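Glyoxalase/bleomycin resisance protein/dioxygenase (Streptomyces sp. CB03234, PDB 5UJP) binds calcium and riboflavin, belongs to the glyoxalase/bleomycin resistance/dioxygenase superfamily and may have dioxygenase activity. Local coordinates at residues 46-51 with 67-72. Sequence-based numbering, arbitrary orientation. Where two conformers were deposited one is given.
With CA (calcium ion), chain C.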
loop_
_atom_site.group_PDB
_atom_site.type_symbol
_atom_site.label_atom_id
_atom_site.label_comp_id
_atom_site.label_asym_id
_atom_site.label_seq_id
_atom_site.Cartn_x
_atom_site.Cartn_y
_atom_site.Cartn_z
ATOM N N ALA A 46 -14.493 -2.151 -2.178
ATOM C CA ALA A 46 -13.327 -1.269 -2.069
ATOM C C ALA A 46 -12.797 -0.941 -3.445
ATOM O O ALA A 46 -13.075 -1.630 -4.425
ATOM C CB ALA A 46 -12.224 -1.957 -1.265
ATOM N N ASP A 47 -12.037 0.158 -3.514
ATOM C CA ASP A 47 -11.262 0.446 -4.711
ATOM C C ASP A 47 -9.780 0.319 -4.456
ATOM O O ASP A 47 -8.955 0.840 -5.241
ATOM C CB ASP A 47 -11.623 1.793 -5.323
ATOM C CG ASP A 47 -11.416 2.932 -4.365
ATOM O OD1 ASP A 47 -10.770 2.763 -3.288
ATOM O OD2 ASP A 47 -11.873 4.040 -4.709
ATOM N N THR A 48 -9.423 -0.399 -3.390
ATOM C CA THR A 48 -8.037 -0.721 -3.092
ATOM C C THR A 48 -7.846 -2.217 -3.295
ATOM O O THR A 48 -8.618 -3.016 -2.757
ATOM C CB THR A 48 -7.734 -0.384 -1.637
ATOM O OG1 THR A 48 -8.093 0.960 -1.367
ATOM C CG2 THR A 48 -6.252 -0.627 -1.352
ATOM N N SER A 49 -6.831 -2.596 -4.064
ATOM C CA SER A 49 -6.566 -3.994 -4.340
ATOM C C SER A 49 -5.158 -4.371 -3.904
ATOM O O SER A 49 -4.275 -3.518 -3.801
ATOM C CB SER A 49 -6.795 -4.398 -5.820
ATOM O OG SER A 49 -5.943 -3.651 -6.678
ATOM N N LEU A 50 -4.974 -5.659 -3.595
ATOM C CA LEU A 50 -3.693 -6.233 -3.193
ATOM C C LEU A 50 -3.272 -7.205 -4.284
ATOM O O LEU A 50 -4.077 -8.018 -4.739
ATOM C CB LEU A 50 -3.802 -6.987 -1.846
ATOM C CG LEU A 50 -4.440 -6.232 -0.681
ATOM C CD1 LEU A 50 -4.529 -7.108 0.584
ATOM C CD2 LEU A 50 -3.623 -4.976 -0.402
ATOM N N VAL A 51 -2.014 -7.139 -4.682
ATOM C CA VAL A 51 -1.430 -8.112 -5.583
ATOM C C VAL A 51 -0.469 -8.947 -4.762
ATOM O O VAL A 51 0.412 -8.418 -4.068
ATOM C CB VAL A 51 -0.726 -7.440 -6.773
ATOM C CG1 VAL A 51 -0.320 -8.498 -7.807
ATOM C CG2 VAL A 51 -1.645 -6.416 -7.389
ATOM N N LEU A 67 -0.190 -1.216 6.967
ATOM C CA LEU A 67 -1.258 -1.086 5.975
ATOM C C LEU A 67 -2.625 -1.137 6.673
ATOM O O LEU A 67 -2.881 -2.039 7.482
ATOM C CB LEU A 67 -1.132 -2.240 4.964
ATOM C CG LEU A 67 -2.037 -2.239 3.738
ATOM C CD1 LEU A 67 -1.239 -2.625 2.515
ATOM C CD2 LEU A 67 -3.080 -3.228 4.003
ATOM N N LEU A 68 -3.511 -0.172 6.362
ATOM C CA LEU A 68 -4.883 -0.165 6.878
ATOM C C LEU A 68 -5.869 -0.073 5.715
ATOM O O LEU A 68 -5.729 0.771 4.828
ATOM C CB LEU A 68 -5.133 1.044 7.804
ATOM C CG LEU A 68 -4.510 1.122 9.166
ATOM C CD1 LEU A 68 -4.878 2.491 9.708
ATOM C CD2 LEU A 68 -5.067 0.013 10.051
ATOM N N LEU A 69 -6.876 -0.940 5.730
ATOM C CA LEU A 69 -7.977 -0.904 4.777
ATOM C C LEU A 69 -9.275 -0.601 5.497
ATOM O O LEU A 69 -9.523 -1.075 6.593
ATOM C CB LEU A 69 -8.134 -2.271 4.066
ATOM C CG LEU A 69 -6.883 -2.788 3.362
ATOM C CD1 LEU A 69 -7.135 -4.189 2.834
ATOM C CD2 LEU A 69 -6.534 -1.844 2.218
ATOM N N ARG A 70 -10.114 0.192 4.884
ATOM C CA ARG A 70 -11.401 0.513 5.485
ATOM C C ARG A 70 -12.270 -0.728 5.570
ATOM O O ARG A 70 -12.241 -1.589 4.687
ATOM C CB ARG A 70 -12.115 1.555 4.615
ATOM C CG ARG A 70 -13.533 1.952 5.194
ATOM C CD ARG A 70 -14.334 2.761 4.243
ATOM N N THR A 71 -13.060 -0.806 6.649
ATOM C CA THR A 71 -14.132 -1.786 6.767
ATOM C C THR A 71 -15.336 -1.100 7.378
ATOM O O THR A 71 -15.205 -0.082 8.059
ATOM C CB THR A 71 -13.727 -3.033 7.573
ATOM O OG1 THR A 71 -14.829 -3.933 7.602
ATOM C CG2 THR A 71 -13.345 -2.676 9.032
ATOM N N ASP A 72 -16.518 -1.654 7.131
ATOM C CA ASP A 72 -17.701 -1.056 7.740
ATOM C C ASP A 72 -18.082 -1.701 9.046
ATOM O O ASP A 72 -18.949 -1.165 9.732
ATOM C CB ASP A 72 -18.877 -1.080 6.766
ATOM C CG ASP A 72 -18.604 -0.224 5.528
ATOM O OD1 ASP A 72 -17.812 0.743 5.638
ATOM O OD2 ASP A 72 -19.148 -0.532 4.454
HETATM CA CA CA C . -8.496 3.691 -2.121
#
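T48 and L69 meet methyl to methyl, CG2 of the threonine against CD2 of the leucine. The flat group at this site is the carboxylate of D47. A calcium ion lies at its OD1 corner, tilted out of the carboxylate plane, and D47 OD1 is 2.7 Å from the calcium ion. OD2 is turned away from the metal, so D47 binds through one oxygen.

The contact joins the two four-stranded sheets of a vicinal oxygen chelate (VOC) fold. Strand 48-53 is an inner strand of the first sheet. Strand 67-70 is an outer strand of the second sheet within this chain. The sheets meet here by side-chain packing: at the T48-L69 pair the CA atoms are 7.9 Å apart.

Two buried contacts carry the packing. T48 uses its methyl: CG2 lies 3.8 Å from L69 CD2, and the two side chains run obliquely to one another. Next to them, L50 CD2 approaches L67 CD1 at 4.4 Å, a looser fit between two apolar side chains. L50 and L69 both also touch F25, which adds an aromatic side chain to this apolar layer.

Both strands also reach the dimer interface. L68 and L69 pair in an antiparallel ladder with a strand of the second subunit, so the second sheet continues across the interface. The calcium ion is shared between the chains: S1 O of each subunit and T48 OG1 of the second subunit complete its set of protein ligands.

T48 therefore works in two directions. OG1 sits beside the backbone N (chi1 -53°), which leaves CG2 anti to that N and facing L69. T48 OG1 itself lies 2.9 Å from the calcium ion.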